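Local coordinates for PG_0823 protein (Porphyromonas gingivalis, PDB 2FSW), which probably binds DNA as a dimeric winged helix-turn-helix transcriptional regulator of the HxlR type, at residues Gly24-Leu29 with Pro49-Lys54; Gln33-Ile38 with Lys91-Ile96; Met19-Gly24 with Leu60-Gly65. One frame throughout, in Å; residues are numbered along the deposited sequence. Where two conformers were deposited one is given.

Contact 1. Residues Gly24-Leu29 with Pro49-Lys54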
ATOM      1  N   GLY B  24       1.898   5.141   3.164  1.00 62.72           N
ATOM      2  CA  GLY B  24       3.025   5.947   2.706  1.00 63.12           C
ATOM      3  C   GLY B  24       3.581   5.528   1.359  1.00 63.09           C
ATOM      4  O   GLY B  24       3.387   4.380   0.932  1.00 63.82           O
ATOM      5  N   LYS B  25       4.259   6.432   0.656  0.50 62.61           N
ATOM      6  CA  LYS B  25       4.975   6.006  -0.555  0.50 61.90           C
ATOM      7  C   LYS B  25       6.280   5.267  -0.213  0.50 61.38           C
ATOM      8  O   LYS B  25       6.876   4.609  -1.072  0.50 61.26           O
ATOM      9  CB  LYS B  25       5.214   7.164  -1.530  0.50 62.03           C
ATOM     10  CG  LYS B  25       6.259   8.189  -1.114  0.50 62.10           C
ATOM     11  CD  LYS B  25       6.362   9.340  -2.121  0.50 61.82           C
ATOM     12  CE  LYS B  25       6.957   8.897  -3.461  0.50 61.34           C
ATOM     13  NZ  LYS B  25       6.761   9.940  -4.520  0.50 60.68           N
ATOM     14  N   TRP B  26       6.703   5.354   1.048  1.00 60.68           N
ATOM     15  CA  TRP B  26       7.964   4.736   1.462  1.00 59.50           C
ATOM     16  C   TRP B  26       7.847   3.618   2.484  1.00 58.38           C
ATOM     17  O   TRP B  26       8.763   2.806   2.610  1.00 58.47           O
ATOM     18  CB  TRP B  26       8.927   5.807   2.001  1.00 59.74           C
ATOM     19  CG  TRP B  26       9.131   6.974   1.086  1.00 59.62           C
ATOM     20  CD1 TRP B  26       8.742   8.265   1.315  1.00 60.13           C
ATOM     21  CD2 TRP B  26       9.787   6.973  -0.196  1.00 59.71           C
ATOM     22  NE1 TRP B  26       9.123   9.069   0.262  1.00 60.17           N
ATOM     23  CE2 TRP B  26       9.767   8.306  -0.676  1.00 60.07           C
ATOM     24  CE3 TRP B  26      10.407   5.985  -0.971  1.00 59.73           C
ATOM     25  CZ2 TRP B  26      10.329   8.671  -1.904  1.00 59.64           C
ATOM     26  CZ3 TRP B  26      10.961   6.344  -2.187  1.00 59.74           C
ATOM     27  CH2 TRP B  26      10.918   7.677  -2.645  1.00 60.12           C
ATOM     28  N   THR B  27       6.738   3.582   3.219  1.00 57.28           N
ATOM     29  CA  THR B  27       6.550   2.620   4.319  1.00 56.64           C
ATOM     30  C   THR B  27       6.893   1.161   3.971  1.00 56.05           C
ATOM     31  O   THR B  27       7.752   0.563   4.605  1.00 55.44           O
ATOM     32  CB  THR B  27       5.115   2.687   4.901  1.00 56.57           C
ATOM     33  OG1 THR B  27       4.802   4.044   5.242  1.00 56.83           O
ATOM     34  CG2 THR B  27       5.006   1.839   6.150  1.00 55.28           C
ATOM     35  N   LEU B  28       6.204   0.608   2.973  1.00 55.29           N
ATOM     36  CA  LEU B  28       6.369  -0.792   2.604  1.00 55.08           C
ATOM     37  C   LEU B  28       7.717  -1.086   1.965  1.00 55.19           C
ATOM     38  O   LEU B  28       8.249  -2.189   2.124  1.00 54.39           O
ATOM     39  CB  LEU B  28       5.224  -1.251   1.687  1.00 54.56           C
ATOM     40  CG  LEU B  28       3.887  -1.362   2.416  1.00 52.70           C
ATOM     41  CD1 LEU B  28       2.727  -1.532   1.432  1.00 51.43           C
ATOM     42  CD2 LEU B  28       3.954  -2.516   3.435  1.00 50.68           C
ATOM     43  N   LEU B  29       8.252  -0.102   1.237  1.00 55.10           N
ATOM     44  CA  LEU B  29       9.577  -0.228   0.613  1.00 55.53           C
ATOM     45  C   LEU B  29      10.700  -0.305   1.646  1.00 55.30           C
ATOM     46  O   LEU B  29      11.658  -1.061   1.487  1.00 55.48           O
ATOM     47  CB  LEU B  29       9.853   0.959  -0.329  1.00 56.38           C
ATOM     48  CG  LEU B  29       9.462   0.798  -1.808  1.00 57.83           C
ATOM     49  CD1 LEU B  29       9.604   2.132  -2.520  1.00 57.63           C
ATOM     50  CD2 LEU B  29      10.308  -0.291  -2.512  1.00 57.62           C
ATOM     51  N   PRO B  49      17.172   4.735  -3.481  1.00 65.56           N
ATOM     52  CA  PRO B  49      17.650   6.022  -4.002  1.00 65.96           C
ATOM     53  C   PRO B  49      16.504   6.925  -4.452  1.00 65.97           C
ATOM     54  O   PRO B  49      15.588   6.479  -5.156  1.00 66.20           O
ATOM     55  CB  PRO B  49      18.536   5.617  -5.188  1.00 65.87           C
ATOM     56  CG  PRO B  49      17.996   4.288  -5.607  1.00 66.15           C
ATOM     57  CD  PRO B  49      17.544   3.612  -4.359  1.00 65.57           C
ATOM     58  N   GLY B  50      16.557   8.183  -4.024  1.00 65.81           N
ATOM     59  CA  GLY B  50      15.529   9.164  -4.354  1.00 65.71           C
ATOM     60  C   GLY B  50      14.741   9.616  -3.139  1.00 65.58           C
ATOM     61  O   GLY B  50      14.127  10.683  -3.157  1.00 65.62           O
ATOM     62  N   ILE B  51      14.732   8.791  -2.091  1.00 65.37           N
ATOM     63  CA  ILE B  51      14.125   9.182  -0.815  1.00 65.03           C
ATOM     64  C   ILE B  51      15.014  10.220  -0.112  1.00 64.99           C
ATOM     65  O   ILE B  51      16.209   9.990   0.092  1.00 64.96           O
ATOM     66  CB  ILE B  51      13.831   7.959   0.105  1.00 64.57           C
ATOM     67  CG1 ILE B  51      12.888   8.363   1.239  1.00 64.92           C
ATOM     68  CG2 ILE B  51      15.118   7.328   0.661  1.00 64.29           C
ATOM     69  CD1 ILE B  51      12.380   7.187   2.090  1.00 64.93           C
ATOM     70  N   SER B  52      14.429  11.361   0.244  1.00 65.03           N
ATOM     71  CA  SER B  52      15.166  12.409   0.957  1.00 65.36           C
ATOM     72  C   SER B  52      15.467  11.993   2.391  1.00 65.40           C
ATOM     73  O   SER B  52      14.845  11.063   2.921  1.00 65.07           O
ATOM     74  CB  SER B  52      14.391  13.735   0.945  1.00 65.39           C
ATOM     75  OG  SER B  52      13.336  13.724   1.895  1.00 65.44           O
ATOM     76  N   GLU B  53      16.416  12.689   3.014  0.50 65.59           N
ATOM     77  CA  GLU B  53      16.789  12.449   4.404  0.50 65.90           C
ATOM     78  C   GLU B  53      15.582  12.610   5.332  0.50 65.78           C
ATOM     79  O   GLU B  53      15.330  11.752   6.180  0.50 65.75           O
ATOM     80  CB  GLU B  53      17.924  13.391   4.824  0.50 66.10           C
ATOM     81  CG  GLU B  53      18.764  12.888   6.000  0.50 67.36           C
ATOM     82  CD  GLU B  53      19.900  11.955   5.583  0.50 68.46           C
ATOM     83  OE1 GLU B  53      20.568  11.400   6.479  0.50 68.56           O
ATOM     84  OE2 GLU B  53      20.132  11.770   4.370  0.50 69.05           O
ATOM     85  N   LYS B  54      14.830  13.697   5.149  1.00 65.74           N
ATOM     86  CA  LYS B  54      13.625  13.952   5.944  1.00 66.08           C
ATOM     87  C   LYS B  54      12.554  12.866   5.787  1.00 65.90           C
ATOM     88  O   LYS B  54      12.005  12.387   6.787  1.00 65.60           O
ATOM     89  CB  LYS B  54      13.029  15.326   5.649  1.00 66.36           C
ATOM     90  CG  LYS B  54      12.330  15.921   6.860  1.00 67.77           C
ATOM     91  CD  LYS B  54      10.919  16.397   6.537  1.00 69.33           C
ATOM     92  CE  LYS B  54      10.296  17.063   7.760  1.00 70.15           C
ATOM     93  NZ  LYS B  54       8.808  17.085   7.691  1.00 70.94           N
TER
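Ile-51 lays its side chain over one face of the Trp-26 indole, and the two account for nearly all of the 144 Å² buried between residues 24-29 and 49-54. Followed outward, the isoleucine tracks across the ring system. Its CB stands 4.0 Å from Trp-26 CZ3, over the benzene part. The next atom, CG1, lies 3.6 Å above the plane near the centre of the indole, with Trp-26 CE2 and CD2 as its nearest atoms, on the bond shared by the two rings. At the tip, Ile-51 CD1 comes to 3.4 Å from Trp-26 CG and also meets CD2 and, less closely, CB. The measured CH-pi geometry agrees: CD1 is 3.6 Å from the centroid of the five-membered ring and 22° off its normal. The branch can run this way because CG1 is trans to the Ile-51 backbone N (chi1 -165°) and the chain stays extended at chi2, so the methyl is carried toward the Trp-26 backbone while the tryptophan reaches out past it in the opposite direction. Gly-50 adds a small oblique contact, its carbonyl carbon 4.3 Å from Trp-26 CH2. Ser-52 then starts helix 53-65 as its N-cap, through OG bonded to Met-55 N. Topologically, residues 49-52 lie in the turn between helices 41-47 and 53-65, the helix-turn-helix pair, and Trp-26 stands just before helix 27-34; the indole also touches Ile-48 of the turn, Met-55 and Glu-59 of helix 53-65, and Arg-16 of the second subunit.

Contact 2. Residues Gln33-Ile38 with Lys91-Ile96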
ATOM      1  N   GLN B  33      13.149  -3.415   2.219  1.00 55.27           N
ATOM      2  CA  GLN B  33      14.610  -3.311   2.255  1.00 55.55           C
ATOM      3  C   GLN B  33      15.246  -3.856   3.541  1.00 56.17           C
ATOM      4  O   GLN B  33      16.227  -4.607   3.482  1.00 55.59           O
ATOM      5  CB  GLN B  33      15.090  -1.885   1.915  1.00 55.52           C
ATOM      6  CG  GLN B  33      15.056  -1.591   0.413  1.00 54.92           C
ATOM      7  CD  GLN B  33      15.911  -2.571  -0.402  1.00 56.18           C
ATOM      8  OE1 GLN B  33      16.886  -3.145   0.102  1.00 57.08           O
ATOM      9  NE2 GLN B  33      15.543  -2.769  -1.656  1.00 55.14           N
ATOM     10  N   ILE B  34      14.682  -3.501   4.691  1.00 56.77           N
ATOM     11  CA  ILE B  34      15.127  -4.115   5.945  1.00 57.90           C
ATOM     12  C   ILE B  34      15.030  -5.649   5.852  1.00 58.49           C
ATOM     13  O   ILE B  34      16.037  -6.345   6.037  1.00 58.59           O
ATOM     14  CB  ILE B  34      14.362  -3.581   7.177  1.00 57.65           C
ATOM     15  CG1 ILE B  34      14.588  -2.066   7.343  1.00 58.10           C
ATOM     16  CG2 ILE B  34      14.819  -4.315   8.436  1.00 57.63           C
ATOM     17  CD1 ILE B  34      13.562  -1.388   8.282  1.00 58.02           C
ATOM     18  N   ASN B  35      13.837  -6.164   5.541  1.00 59.07           N
ATOM     19  CA  ASN B  35      13.622  -7.597   5.360  1.00 60.36           C
ATOM     20  C   ASN B  35      14.031  -8.368   6.632  1.00 60.93           C
ATOM     21  O   ASN B  35      13.653  -7.992   7.744  1.00 60.02           O
ATOM     22  CB  ASN B  35      14.370  -8.101   4.107  1.00 60.58           C
ATOM     23  CG  ASN B  35      13.527  -9.048   3.245  1.00 62.86           C
ATOM     24  OD1 ASN B  35      12.888  -8.624   2.258  1.00 64.93           O
ATOM     25  ND2 ASN B  35      13.531 -10.330   3.600  1.00 61.29           N
ATOM     26  N   ARG B  36      14.827  -9.417   6.460  1.00 62.46           N
ATOM     27  CA  ARG B  36      15.168 -10.335   7.542  1.00 63.83           C
ATOM     28  C   ARG B  36      16.603 -10.177   7.997  1.00 64.13           C
ATOM     29  O   ARG B  36      17.224 -11.126   8.475  1.00 64.84           O
ATOM     30  CB  ARG B  36      14.931 -11.771   7.098  1.00 64.29           C
ATOM     31  CG  ARG B  36      13.484 -12.083   6.869  1.00 66.84           C
ATOM     32  CD  ARG B  36      13.318 -13.485   6.333  1.00 70.81           C
ATOM     33  NE  ARG B  36      12.063 -13.571   5.604  1.00 74.52           N
ATOM     34  CZ  ARG B  36      10.892 -13.844   6.163  1.00 75.61           C
ATOM     35  NH1 ARG B  36      10.820 -14.080   7.472  1.00 75.39           N
ATOM     36  NH2 ARG B  36       9.799 -13.877   5.407  1.00 75.74           N
ATOM     37  N   ARG B  37      17.126  -8.972   7.843  1.00 64.15           N
ATOM     38  CA  ARG B  37      18.495  -8.695   8.206  1.00 64.06           C
ATOM     39  C   ARG B  37      18.611  -7.402   8.999  1.00 63.90           C
ATOM     40  O   ARG B  37      17.617  -6.732   9.274  1.00 63.33           O
ATOM     41  CB  ARG B  37      19.407  -8.697   6.963  1.00 64.18           C
ATOM     42  CG  ARG B  37      18.918  -7.922   5.757  1.00 63.48           C
ATOM     43  CD  ARG B  37      19.202  -6.441   5.854  1.00 63.83           C
ATOM     44  NE  ARG B  37      18.630  -5.737   4.705  1.00 64.95           N
ATOM     45  CZ  ARG B  37      19.305  -5.423   3.597  1.00 65.84           C
ATOM     46  NH1 ARG B  37      20.590  -5.730   3.480  1.00 65.39           N
ATOM     47  NH2 ARG B  37      18.694  -4.792   2.602  1.00 66.52           N
ATOM     48  N   ILE B  38      19.838  -7.096   9.395  1.00 64.39           N
ATOM     49  CA  ILE B  38      20.168  -5.873  10.100  1.00 64.60           C
ATOM     50  C   ILE B  38      20.769  -4.928   9.077  1.00 64.61           C
ATOM     51  O   ILE B  38      21.701  -5.287   8.340  1.00 64.70           O
ATOM     52  CB  ILE B  38      21.217  -6.122  11.209  1.00 65.04           C
ATOM     53  CG1 ILE B  38      20.903  -7.406  12.007  1.00 65.03           C
ATOM     54  CG2 ILE B  38      21.397  -4.878  12.083  1.00 64.39           C
ATOM     55  CD1 ILE B  38      19.738  -7.313  12.981  1.00 65.38           C
ATOM     56  N   LYS B  91       5.438  -9.795  10.017  1.00 55.59           N
ATOM     57  CA  LYS B  91       4.104 -10.161   9.499  1.00 55.25           C
ATOM     58  C   LYS B  91       3.656  -9.343   8.279  1.00 53.84           C
ATOM     59  O   LYS B  91       2.623  -9.660   7.652  1.00 53.04           O
ATOM     60  CB  LYS B  91       3.016 -10.052  10.578  1.00 55.43           C
ATOM     61  CG  LYS B  91       3.282 -10.833  11.853  1.00 59.11           C
ATOM     62  CD  LYS B  91       3.011 -12.293  11.643  1.00 63.73           C
ATOM     63  CE  LYS B  91       3.028 -13.031  12.954  1.00 67.53           C
ATOM     64  NZ  LYS B  91       1.801 -12.703  13.727  1.00 71.98           N
ATOM     65  N   VAL B  92       4.396  -8.280   7.982  1.00 52.60           N
ATOM     66  CA  VAL B  92       4.159  -7.461   6.770  1.00 52.50           C
ATOM     67  C   VAL B  92       4.800  -8.073   5.513  1.00 51.99           C
ATOM     68  O   VAL B  92       4.333  -7.843   4.407  1.00 52.46           O
ATOM     69  CB  VAL B  92       4.676  -6.006   6.977  1.00 52.37           C
ATOM     70  CG1 VAL B  92       4.352  -5.118   5.784  1.00 51.85           C
ATOM     71  CG2 VAL B  92       4.091  -5.435   8.240  1.00 51.86           C
ATOM     72  N   LEU B  93       5.850  -8.874   5.684  1.00 51.83           N
ATOM     73  CA  LEU B  93       6.535  -9.491   4.533  1.00 51.56           C
ATOM     74  C   LEU B  93       5.654 -10.301   3.570  1.00 51.27           C
ATOM     75  O   LEU B  93       5.886 -10.240   2.371  1.00 52.56           O
ATOM     76  CB  LEU B  93       7.782 -10.287   4.975  1.00 51.49           C
ATOM     77  CG  LEU B  93       8.893  -9.414   5.608  1.00 52.72           C
ATOM     78  CD1 LEU B  93      10.005 -10.301   6.207  1.00 53.12           C
ATOM     79  CD2 LEU B  93       9.491  -8.361   4.655  1.00 52.22           C
ATOM     80  N   PRO B  94       4.654 -11.069   4.068  1.00 50.78           N
ATOM     81  CA  PRO B  94       3.716 -11.703   3.119  1.00 50.07           C
ATOM     82  C   PRO B  94       2.941 -10.741   2.204  1.00 49.30           C
ATOM     83  O   PRO B  94       2.617 -11.102   1.067  1.00 49.67           O
ATOM     84  CB  PRO B  94       2.749 -12.472   4.044  1.00 49.78           C
ATOM     85  CG  PRO B  94       3.522 -12.702   5.271  1.00 50.55           C
ATOM     86  CD  PRO B  94       4.339 -11.460   5.454  1.00 50.68           C
ATOM     87  N   ILE B  95       2.636  -9.541   2.686  1.00 49.01           N
ATOM     88  CA  ILE B  95       1.990  -8.520   1.854  1.00 49.40           C
ATOM     89  C   ILE B  95       2.951  -8.105   0.740  1.00 49.81           C
ATOM     90  O   ILE B  95       2.559  -7.973  -0.413  1.00 50.34           O
ATOM     91  CB  ILE B  95       1.594  -7.232   2.675  1.00 50.47           C
ATOM     92  CG1 ILE B  95       0.586  -7.572   3.794  1.00 48.58           C
ATOM     93  CG2 ILE B  95       1.055  -6.094   1.717  1.00 49.22           C
ATOM     94  CD1 ILE B  95       0.605  -6.592   4.957  1.00 49.09           C
ATOM     95  N   ILE B  96       4.209  -7.911   1.122  1.00 49.81           N
ATOM     96  CA  ILE B  96       5.252  -7.447   0.244  1.00 50.27           C
ATOM     97  C   ILE B  96       5.632  -8.484  -0.823  1.00 50.58           C
ATOM     98  O   ILE B  96       5.855  -8.118  -1.980  1.00 52.06           O
ATOM     99  CB  ILE B  96       6.453  -6.962   1.076  1.00 51.05           C
ATOM    100  CG1 ILE B  96       6.053  -5.652   1.799  1.00 49.39           C
ATOM    101  CG2 ILE B  96       7.703  -6.752   0.184  1.00 50.06           C
ATOM    102  CD1 ILE B  96       7.093  -5.196   2.881  1.00 50.10           C
TER
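Next to the place where Arg-36 meets Leu-93, the backbone oxygen Gln-33 O is gripped by two nitrogens of Arg-37. Arg-37 NH2 donates to Gln-33 O at 2.6 Å with an N-H...O angle of 152°, while Arg-37 NE reaches the same Gln-33 O at 2.9 Å and lies in the carbonyl plane. The grip is side-on, through NE and one terminal nitrogen, and the oxygen lies in the guanidinium plane (2° out of it). NE also makes a weak bond to Ile-34 O, so the side chain folds back on the last carbonyls of helix 27-34. Between Ile-34 and Arg-37 the backbone reverses in a type II' turn, with Asn-35 at positive phi (57°).

Across the contact a methyl packs on the face of a charged, planar group. Leu-93 CD1 sits 3.6 Å above the centre of the Arg-36 guanidinium plane, 3.7 Å from Arg-36 CZ, and the side chains cross obliquely. Arg-36 gets there by an extended run from CG to NE, and its CG is also 4.0 Å from Leu-93 CD1. Asn-35 also lies beside Leu-93, at the rim. Leu-93 further touches Leu-85 of strand 80-85, and Pro-94 and Ile-95 pack on Glu-98 of the second subunit. The turn, against which the start of helix 93-106 packs, leads from helix 27-34 into strand 39-40, the short first strand of the winged-helix domain.

Contact 3. Residues Met19-Gly24 with Leu60-Gly65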
HETATM    1  N   MSE B  19      -4.177   0.292   6.045  1.00 60.24           N
HETATM    2  CA  MSE B  19      -3.758   1.407   5.196  1.00 60.99           C
HETATM    3  C   MSE B  19      -3.368   2.680   5.965  1.00 61.91           C
HETATM    4  O   MSE B  19      -2.625   3.507   5.437  1.00 62.53           O
HETATM    5  CB  MSE B  19      -4.792   1.703   4.102  1.00 60.98           C
HETATM    6  CG  MSE B  19      -4.959   0.591   3.054  1.00 60.35           C
HETATM    7 SE   MSE B  19      -3.323  -0.391   2.545  0.70 60.17          SE
HETATM    8  CE  MSE B  19      -2.168   1.056   1.982  1.00 57.53           C
ATOM      9  N   GLN B  20      -3.818   2.823   7.211  1.00 62.76           N
ATOM     10  CA  GLN B  20      -3.318   3.905   8.079  1.00 63.83           C
ATOM     11  C   GLN B  20      -1.797   3.820   8.240  1.00 63.85           C
ATOM     12  O   GLN B  20      -1.091   4.831   8.170  1.00 64.16           O
ATOM     13  CB  GLN B  20      -3.970   3.849   9.461  1.00 64.26           C
ATOM     14  CG  GLN B  20      -5.485   3.969   9.476  1.00 66.23           C
ATOM     15  CD  GLN B  20      -5.970   5.369   9.169  1.00 68.44           C
ATOM     16  OE1 GLN B  20      -6.830   5.565   8.306  1.00 69.47           O
ATOM     17  NE2 GLN B  20      -5.418   6.356   9.874  1.00 69.83           N
ATOM     18  N   ILE B  21      -1.299   2.604   8.450  1.00 63.86           N
ATOM     19  CA  ILE B  21       0.135   2.347   8.582  1.00 63.61           C
ATOM     20  C   ILE B  21       0.859   2.368   7.229  1.00 62.96           C
ATOM     21  O   ILE B  21       1.884   3.041   7.083  1.00 62.61           O
ATOM     22  CB  ILE B  21       0.386   0.980   9.259  1.00 63.57           C
ATOM     23  CG1 ILE B  21      -0.329   0.907  10.615  1.00 64.68           C
ATOM     24  CG2 ILE B  21       1.874   0.717   9.393  1.00 64.16           C
ATOM     25  CD1 ILE B  21      -0.148  -0.419  11.369  1.00 64.63           C
ATOM     26  N   PHE B  22       0.296   1.654   6.248  1.00 62.41           N
ATOM     27  CA  PHE B  22       1.003   1.275   5.017  1.00 62.06           C
ATOM     28  C   PHE B  22       0.847   2.243   3.856  1.00 62.08           C
ATOM     29  O   PHE B  22       1.496   2.062   2.821  1.00 61.73           O
ATOM     30  CB  PHE B  22       0.543  -0.110   4.511  1.00 61.44           C
ATOM     31  CG  PHE B  22       0.753  -1.235   5.481  1.00 60.81           C
ATOM     32  CD1 PHE B  22      -0.195  -2.263   5.577  1.00 59.62           C
ATOM     33  CD2 PHE B  22       1.902  -1.307   6.274  1.00 60.35           C
ATOM     34  CE1 PHE B  22      -0.019  -3.318   6.469  1.00 57.29           C
ATOM     35  CE2 PHE B  22       2.079  -2.371   7.187  1.00 59.71           C
ATOM     36  CZ  PHE B  22       1.110  -3.376   7.274  1.00 58.52           C
ATOM     37  N   ALA B  23      -0.007   3.254   4.017  1.00 62.64           N
ATOM     38  CA  ALA B  23      -0.341   4.177   2.920  1.00 62.74           C
ATOM     39  C   ALA B  23       0.832   5.008   2.396  1.00 62.76           C
ATOM     40  O   ALA B  23       0.777   5.521   1.293  1.00 63.08           O
ATOM     41  CB  ALA B  23      -1.502   5.088   3.307  1.00 62.89           C
ATOM     42  N   GLY B  24       1.898   5.141   3.164  1.00 62.72           N
ATOM     43  CA  GLY B  24       3.025   5.947   2.706  1.00 63.12           C
ATOM     44  C   GLY B  24       3.581   5.528   1.359  1.00 63.09           C
ATOM     45  O   GLY B  24       3.387   4.380   0.932  1.00 63.82           O
ATOM     46  N   LEU B  60      11.082   6.245   9.349  1.00 62.72           N
ATOM     47  CA  LEU B  60      11.739   5.413  10.364  1.00 62.55           C
ATOM     48  C   LEU B  60      11.154   5.626  11.764  1.00 62.51           C
ATOM     49  O   LEU B  60      10.967   4.661  12.502  1.00 62.74           O
ATOM     50  CB  LEU B  60      13.261   5.619  10.369  1.00 62.22           C
ATOM     51  CG  LEU B  60      14.051   4.999   9.201  1.00 62.11           C
ATOM     52  CD1 LEU B  60      15.510   5.478   9.192  1.00 60.83           C
ATOM     53  CD2 LEU B  60      13.969   3.462   9.160  1.00 59.44           C
ATOM     54  N   LYS B  61      10.849   6.877  12.114  1.00 62.46           N
ATOM     55  CA  LYS B  61      10.215   7.191  13.402  1.00 62.80           C
ATOM     56  C   LYS B  61       8.806   6.612  13.489  1.00 62.41           C
ATOM     57  O   LYS B  61       8.447   5.973  14.477  1.00 62.41           O
ATOM     58  CB  LYS B  61      10.159   8.703  13.659  1.00 62.63           C
ATOM     59  CG  LYS B  61       9.575   9.041  15.031  1.00 63.59           C
ATOM     60  CD  LYS B  61       9.016  10.465  15.155  1.00 63.95           C
ATOM     61  CE  LYS B  61       7.643  10.665  14.469  1.00 66.62           C
ATOM     62  NZ  LYS B  61       6.824   9.432  14.126  1.00 66.20           N
ATOM     63  N   PHE B  62       8.015   6.854  12.450  1.00 62.40           N
ATOM     64  CA  PHE B  62       6.662   6.306  12.332  1.00 62.23           C
ATOM     65  C   PHE B  62       6.652   4.788  12.571  1.00 61.95           C
ATOM     66  O   PHE B  62       5.931   4.300  13.440  1.00 61.83           O
ATOM     67  CB  PHE B  62       6.083   6.689  10.964  1.00 62.07           C
ATOM     68  CG  PHE B  62       4.713   6.138  10.691  1.00 62.38           C
ATOM     69  CD1 PHE B  62       3.581   6.728  11.259  1.00 62.07           C
ATOM     70  CD2 PHE B  62       4.548   5.051   9.826  1.00 61.94           C
ATOM     71  CE1 PHE B  62       2.304   6.225  10.988  1.00 61.22           C
ATOM     72  CE2 PHE B  62       3.281   4.542   9.553  1.00 60.55           C
ATOM     73  CZ  PHE B  62       2.156   5.131  10.134  1.00 61.05           C
ATOM     74  N   LEU B  63       7.486   4.063  11.828  1.00 62.19           N
ATOM     75  CA  LEU B  63       7.557   2.598  11.918  1.00 62.49           C
ATOM     76  C   LEU B  63       8.022   2.063  13.276  1.00 62.75           C
ATOM     77  O   LEU B  63       7.566   1.002  13.716  1.00 62.20           O
ATOM     78  CB  LEU B  63       8.442   2.034  10.806  1.00 62.41           C
ATOM     79  CG  LEU B  63       7.991   2.185   9.348  1.00 62.64           C
ATOM     80  CD1 LEU B  63       9.149   1.843   8.439  1.00 61.74           C
ATOM     81  CD2 LEU B  63       6.764   1.309   9.048  1.00 62.33           C
ATOM     82  N   CYS B  64       8.947   2.778  13.925  1.00 63.54           N
ATOM     83  CA  CYS B  64       9.341   2.458  15.306  1.00 63.96           C
ATOM     84  C   CYS B  64       8.152   2.637  16.254  1.00 63.90           C
ATOM     85  O   CYS B  64       7.898   1.787  17.110  1.00 63.87           O
ATOM     86  CB  CYS B  64      10.509   3.336  15.766  1.00 64.34           C
ATOM     87  SG  CYS B  64      12.133   2.799  15.189  1.00 66.66           S
ATOM     88  N   GLY B  65       7.424   3.742  16.076  1.00 63.94           N
ATOM     89  CA  GLY B  65       6.244   4.062  16.880  1.00 64.01           C
ATOM     90  C   GLY B  65       5.113   3.060  16.733  1.00 64.29           C
ATOM     91  O   GLY B  65       4.339   2.859  17.669  1.00 64.41           O
TER
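Phe-62 points one edge of its ring at the backbone of Ile-21, and the contact divides into a ring-to-carbonyl part and an apolar part.

The first involves two backbone oxygens of helix 14-22. Phe-62 CE2 is 3.2 Å from Ile-21 O and its neighbour CZ is 3.7 Å from the same oxygen, which lies at the ring edge, near the ring plane rather than over a face. Gln-20 O approaches Phe-62 CZ obliquely at 3.8 Å, a looser approach.

The apolar part is made by the same two ring carbons. Ile-21 CA lies in the ring plane beyond the edge, 3.8 Å from Phe-62 CZ, and the methyl Ile-21 CG2 is 4.1 Å from Phe-62 CE2. The two side chains stand at about a right angle. Phe-62 reaches helix 14-22 because its CG is trans to the backbone N (chi1 178°), which sends the ring out from helix 53-65. Leu-63, next along that helix, packs mainly on Thr-27, Ile-30 and Ile-31 of helix 27-34 and on Leu-68, while Ile-21 also touches Leu-68 of its own chain and Leu-107 of the second subunit.

Within helix 53-65, Cys-64 N to Leu-60 O and Gly-65 N to Lys-61 O are regular i to i-4 helix bonds.

With 119 Å² buried and no conventional hydrogen bond between the segments, cohesion comes from van der Waals packing; the partly positive rim of the ring facing the carbonyl oxygen of Ile-21 probably adds a mild electrostatic attraction.

In the fold
Contact 1 is the buried one of the three; contacts 2 and 3 are partly exposed. Contact 1 lies at the lead-in to helix 53-65 and contact 3 near its end; they share Gly-24, and contact 1 is nested along the chain inside the loop that contact 3 closes. Contacts 1 and 2 flank helix 27-34, just before and just after it, on opposite sides of the chain's centre and about 15 Å apart between centres. Flat groups serve differently: an indole face in contact 1, a guanidinium face near the surface in contact 2, a phenyl edge in contact 3. Leu-28, Val-92 and Phe-22 touch one another between them, and all three contacts border the second subunit.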